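Local coordinates for Serine/threonine protein kinase (PDB 4ESQ) that forms the extracellular sensor domain of the receptor kinase PknH, a membrane protein that probably phosphorylates other proteins on serine and threonine, at residues Leu13-Ser18 with Ala184-Asp189; Asp49-Leu54 with Asp59-Gly64. All coordinates share one frame; numbering follows the deposited sequence. Where two conformers were deposited one is given.

Contact 1. Residues Leu13-Ser18 with Ala184-Asp189; sequences LLLNSS and AAKIVD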
loop_
_atom_site.group_PDB
_atom_site.type_symbol
_atom_site.label_atom_id
_atom_site.label_comp_id
_atom_site.label_asym_id
_atom_site.label_seq_id
_atom_site.Cartn_x
_atom_site.Cartn_y
_atom_site.Cartn_z
ATOM N N LEU A 13 -8.888 11.089 4.271
ATOM C CA LEU A 13 -9.181 9.648 4.229
ATOM C C LEU A 13 -8.127 8.778 4.920
ATOM O O LEU A 13 -8.378 7.606 5.234
ATOM C CB LEU A 13 -9.350 9.176 2.781
ATOM C CG LEU A 13 -10.334 9.967 1.926
ATOM C CD1 LEU A 13 -10.311 9.435 0.507
ATOM C CD2 LEU A 13 -11.743 9.895 2.504
ATOM N N LEU A 14 -6.945 9.332 5.156
ATOM C CA LEU A 14 -5.882 8.562 5.776
ATOM C C LEU A 14 -6.154 8.345 7.262
ATOM O O LEU A 14 -6.984 9.034 7.864
ATOM C CB LEU A 14 -4.524 9.239 5.565
ATOM C CG LEU A 14 -4.113 9.437 4.101
ATOM C CD1 LEU A 14 -2.746 10.093 4.023
ATOM C CD2 LEU A 14 -4.119 8.121 3.323
ATOM N N LEU A 15 -5.455 7.383 7.853
ATOM C CA LEU A 15 -5.623 7.119 9.272
ATOM C C LEU A 15 -4.763 8.081 10.075
ATOM O O LEU A 15 -3.652 8.418 9.677
ATOM C CB LEU A 15 -5.264 5.666 9.585
ATOM C CG LEU A 15 -6.137 4.636 8.867
ATOM C CD1 LEU A 15 -5.923 3.271 9.487
ATOM C CD2 LEU A 15 -7.601 5.046 8.944
ATOM N N ASN A 16 -5.295 8.555 11.196
ATOM C CA ASN A 16 -4.537 9.460 12.043
ATOM C C ASN A 16 -3.536 8.683 12.906
ATOM O O ASN A 16 -3.494 7.451 12.861
ATOM C CB ASN A 16 -5.465 10.348 12.876
ATOM C CG ASN A 16 -6.277 9.567 13.902
ATOM O OD1 ASN A 16 -5.788 8.622 14.510
ATOM N ND2 ASN A 16 -7.526 9.986 14.112
ATOM N N SER A 17 -2.735 9.401 13.689
ATOM C CA SER A 17 -1.669 8.766 14.458
ATOM C C SER A 17 -2.195 7.720 15.444
ATOM O O SER A 17 -1.585 6.662 15.606
ATOM C CB SER A 17 -0.807 9.813 15.174
ATOM O OG SER A 17 -1.544 10.522 16.152
ATOM N N SER A 18 -3.319 8.008 16.095
ATOM C CA SER A 18 -3.913 7.046 17.017
ATOM C C SER A 18 -4.339 5.786 16.284
ATOM O O SER A 18 -4.075 4.672 16.732
ATOM C CB SER A 18 -5.120 7.642 17.743
ATOM O OG SER A 18 -5.806 6.634 18.472
ATOM N N ALA A 184 -6.690 -0.783 5.345
ATOM C CA ALA A 184 -7.454 -0.555 4.122
ATOM C C ALA A 184 -8.952 -0.457 4.411
ATOM O O ALA A 184 -9.642 0.434 3.905
ATOM C CB ALA A 184 -7.175 -1.666 3.116
ATOM N N ALA A 185 -9.453 -1.372 5.236
ATOM C CA ALA A 185 -10.875 -1.387 5.557
ATOM C C ALA A 185 -11.289 -0.119 6.289
ATOM O O ALA A 185 -12.382 0.410 6.059
ATOM C CB ALA A 185 -11.229 -2.622 6.366
ATOM N N LYS A 186 -10.417 0.382 7.158
ATOM C CA LYS A 186 -10.728 1.610 7.881
ATOM C C LYS A 186 -10.738 2.827 6.945
ATOM O O LYS A 186 -11.601 3.696 7.060
ATOM C CB LYS A 186 -9.775 1.808 9.061
ATOM C CG LYS A 186 -9.960 0.742 10.155
ATOM C CD LYS A 186 -8.906 0.844 11.240
ATOM C CE LYS A 186 -9.153 -0.183 12.357
ATOM N NZ LYS A 186 -10.440 0.063 13.071
ATOM N N ILE A 187 -9.795 2.878 6.014
ATOM C CA ILE A 187 -9.800 3.942 5.011
ATOM C C ILE A 187 -11.043 3.862 4.116
ATOM O O ILE A 187 -11.655 4.878 3.794
ATOM C CB ILE A 187 -8.507 3.929 4.176
ATOM C CG1 ILE A 187 -7.310 4.212 5.079
ATOM C CG2 ILE A 187 -8.589 4.968 3.037
ATOM C CD1 ILE A 187 -5.937 3.931 4.421
ATOM N N VAL A 188 -11.433 2.651 3.728
ATOM C CA VAL A 188 -12.638 2.479 2.921
ATOM C C VAL A 188 -13.864 3.010 3.668
ATOM O O VAL A 188 -14.736 3.636 3.064
ATOM C CB VAL A 188 -12.845 1.011 2.542
ATOM C CG1 VAL A 188 -14.281 0.757 2.103
ATOM C CG2 VAL A 188 -11.846 0.596 1.467
ATOM N N ASP A 189 -13.926 2.777 4.978
ATOM C CA ASP A 189 -15.038 3.313 5.774
ATOM C C ASP A 189 -15.059 4.842 5.721
ATOM O O ASP A 189 -16.129 5.454 5.707
ATOM C CB ASP A 189 -14.970 2.846 7.231
ATOM C CG ASP A 189 -15.342 1.384 7.402
ATOM O OD1 ASP A 189 -16.034 0.829 6.530
ATOM O OD2 ASP A 189 -14.955 0.792 8.429
#
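Leu15 lays its forked end against two neighbouring residues of helix 179-192 at once, and it meets them at different angles. Its CD2 methyl lies 3.9 Å from Lys186 CB and 4.0 Å from Ile187 CG1, with Leu15 CG equally close to that same CG1. Against Lys186 the leucine stands at about a right angle and touches only the root of the chain; the aliphatic arm then runs away from the contact and bends at its last torsion (chi4 -64°), taking NZ with it. Against Ile187 the approach is slanted. There CG2 is anti to the backbone N (chi1 -63° for CG1), and the two branches diverge: CG1 reaches towards Leu15, while CG2 closes on Leu13 O at 3.4 Å. CG1 comes within 3.6 Å of the same oxygen, which therefore sits against the isoleucine's branch point. Leu13 O is buried here and has no polar partner in the model, an instance of a carbonyl covered by hydrocarbon. The Leu13 side chain adds a looser touch, CB to Ile187 CG2 at 4.3 Å. In the fold of this PknH-like domain, of the Mog1p/PsbP clan, the C-terminal helix rests on a large antiparallel sheet, and segment 13-15 comes up against one side of that helix, its backbone nearest at Leu13 and Ile187. Ile187 accordingly also packs on Val90, Val167 and Val169 of the strands beneath. Polar groups hold the segment without bridging to 184-189: Leu15 N bonds Gln88 OE1 on strand 84-92, and Leu14 O accepts from Lys190 NZ, one turn beyond Lys186. Beyond Leu15, Asn16 is the N-cap of helix 17-24; OD1 caps the backbone N just past the segment and Glu19 OE1 takes the backbone N of Asn16 in return, a capping box.

Contact 2. Residues Asp49-Leu54 with Asp59-Gly64; sequences DCQGAL and DPVYAG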
loop_
_atom_site.group_PDB
_atom_site.type_symbol
_atom_site.label_atom_id
_atom_site.label_comp_id
_atom_site.label_asym_id
_atom_site.label_seq_id
_atom_site.Cartn_x
_atom_site.Cartn_y
_atom_site.Cartn_z
ATOM N N ASP A 49 7.043 -6.777 -13.001
ATOM C CA ASP A 49 5.639 -6.501 -12.719
ATOM C C ASP A 49 5.253 -6.820 -11.278
ATOM O O ASP A 49 4.095 -6.679 -10.892
ATOM C CB ASP A 49 4.729 -7.213 -13.716
ATOM C CG ASP A 49 4.650 -6.478 -15.049
ATOM O OD1 ASP A 49 4.729 -5.229 -15.041
ATOM O OD2 ASP A 49 4.522 -7.141 -16.098
ATOM N N CYS A 50 6.227 -7.242 -10.479
ATOM C CA CYS A 50 5.993 -7.405 -9.049
ATOM C C CYS A 50 6.310 -6.131 -8.259
ATOM O O CYS A 50 6.213 -6.131 -7.034
ATOM C CB CYS A 50 6.788 -8.591 -8.495
ATOM S SG CYS A 50 6.248 -10.159 -9.204
ATOM N N GLN A 51 6.672 -5.047 -8.947
ATOM C CA GLN A 51 6.973 -3.785 -8.255
ATOM C C GLN A 51 5.781 -3.302 -7.404
ATOM O O GLN A 51 5.948 -2.890 -6.248
ATOM C CB GLN A 51 7.406 -2.687 -9.242
ATOM C CG GLN A 51 7.843 -1.383 -8.562
ATOM C CD GLN A 51 8.520 -0.395 -9.501
ATOM O OE1 GLN A 51 8.847 -0.725 -10.636
ATOM N NE2 GLN A 51 8.744 0.830 -9.019
ATOM N N GLY A 52 4.582 -3.345 -7.980
ATOM C CA GLY A 52 3.387 -2.924 -7.265
ATOM C C GLY A 52 3.020 -3.874 -6.143
ATOM O O GLY A 52 2.368 -3.483 -5.168
ATOM N N ALA A 53 3.437 -5.131 -6.268
ATOM C CA ALA A 53 3.149 -6.112 -5.232
ATOM C C ALA A 53 4.044 -5.899 -4.017
ATOM O O ALA A 53 3.764 -6.413 -2.939
ATOM C CB ALA A 53 3.304 -7.519 -5.774
ATOM N N LEU A 54 5.127 -5.146 -4.194
ATOM C CA LEU A 54 6.039 -4.830 -3.091
ATOM C C LEU A 54 5.767 -3.481 -2.429
ATOM O O LEU A 54 5.893 -3.347 -1.206
ATOM C CB LEU A 54 7.488 -4.812 -3.586
ATOM C CG LEU A 54 8.041 -6.183 -3.982
ATOM C CD1 LEU A 54 9.295 -6.060 -4.825
ATOM C CD2 LEU A 54 8.284 -7.028 -2.742
ATOM N N ASP A 59 5.410 5.073 -9.327
ATOM C CA ASP A 59 5.171 5.714 -10.617
ATOM C C ASP A 59 4.993 4.737 -11.796
ATOM O O ASP A 59 4.029 4.875 -12.549
ATOM C CB ASP A 59 6.254 6.750 -10.925
ATOM C CG ASP A 59 5.958 7.527 -12.192
ATOM O OD1 ASP A 59 5.052 8.383 -12.165
ATOM O OD2 ASP A 59 6.622 7.263 -13.215
ATOM N N PRO A 60 5.912 3.765 -11.969
ATOM C CA PRO A 60 5.806 2.843 -13.113
ATOM C C PRO A 60 4.528 2.004 -13.077
ATOM O O PRO A 60 4.046 1.512 -14.100
ATOM C CB PRO A 60 7.030 1.937 -12.948
ATOM C CG PRO A 60 8.006 2.757 -12.187
ATOM C CD PRO A 60 7.170 3.567 -11.227
ATOM N N VAL A 61 3.978 1.850 -11.885
ATOM C CA VAL A 61 2.769 1.069 -11.697
ATOM C C VAL A 61 1.523 1.891 -12.040
ATOM O O VAL A 61 0.609 1.395 -12.695
ATOM C CB VAL A 61 2.692 0.549 -10.255
ATOM C CG1 VAL A 61 1.384 -0.213 -10.021
ATOM C CG2 VAL A 61 3.919 -0.329 -9.944
ATOM N N TYR A 62 1.495 3.148 -11.604
ATOM C CA TYR A 62 0.313 3.994 -11.802
ATOM C C TYR A 62 0.324 4.802 -13.100
ATOM O O TYR A 62 -0.703 5.363 -13.507
ATOM C CB TYR A 62 0.154 4.954 -10.625
ATOM C CG TYR A 62 -0.505 4.353 -9.402
ATOM C CD1 TYR A 62 -1.879 4.431 -9.229
ATOM C CD2 TYR A 62 0.247 3.740 -8.402
ATOM C CE1 TYR A 62 -2.493 3.905 -8.110
ATOM C CE2 TYR A 62 -0.367 3.201 -7.281
ATOM C CZ TYR A 62 -1.738 3.305 -7.141
ATOM O OH TYR A 62 -2.363 2.776 -6.044
ATOM N N ALA A 63 1.492 4.903 -13.726
ATOM C CA ALA A 63 1.607 5.653 -14.969
ATOM C C ALA A 63 0.612 5.117 -15.993
ATOM O O ALA A 63 0.499 3.906 -16.193
ATOM C CB ALA A 63 3.018 5.571 -15.506
ATOM N N GLY A 64 -0.125 6.025 -16.629
ATOM C CA GLY A 64 -1.063 5.632 -17.668
ATOM C C GLY A 64 -2.435 5.162 -17.203
ATOM O O GLY A 64 -3.299 4.869 -18.029
#
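A backbone bond of 2.8 Å from Ala63 N to Asp59 O closes the helical turn that presents Pro60 and Val61 to Gln51 and Gly52. Gln51 is the longer-reaching partner. With CG anti to the backbone N (chi1 -175°) and the chain extended beyond it, the side chain crosses that of Pro60 at about a right angle, and its amide spans the ring's outer carbons. NE2 lies 3.8 Å from Pro60 CG and 3.9 Å from Pro60 CD, while Gln51 OE1 is 3.9 Å from Pro60 CG and about as far from Pro60 CB. These are van der Waals contacts; the hydrogen bond of NE2 goes instead to Gln58 OE1, in the connecting loop, and helps fix which way the amide is turned. Two short helical turns, 51-54 and 59-62, pair across a four-residue link, in the connection between strands 44-45 and 69-76 of the antiparallel sheet. The first is only weakly bonded: Cys50 O receives weak bonds from both Ala53 N and Leu54 N. Its ties to the rest of the domain include the Cys50-Cys113 disulfide and Gly52 O, which accepts from Arg157 NH2. Deeper in, Val61 meets bare backbone. Its CG2 methyl, anti to its own carbonyl carbon, sits 3.7 Å from Gly52 N and 3.8 Å from Gly52 CA, a close approach between the two turns at a residue without a side chain. Gln51 CB flanks the same methyl at 4.3 Å. Behind the second turn stands helix 96-111, where Phe102 touches Val61 and stacks with the ring of Tyr62.

In the fold
The two contacts lie on opposite sides of the chain's centre, with their own centres 23 Å apart and no touch between them. Contact 1 is buried and closes the domain end to end, bringing the N-terminal segment to the C-terminal helix across 165 intervening residues; contact 2 is local, nested within that span, and only partly buried. Both do without hydrogen bonds between their segments, yet their chemistry differs. In contact 1 leucine and isoleucine branches meet, and the isoleucine covers a buried carbonyl, whereas an amide, a proline ring and a glycine backbone meet in contact 2. Contact 1 rests on strands 84-92 and 165-173 of the sheet, whereas helix 96-111 stands behind the second turn of contact 2.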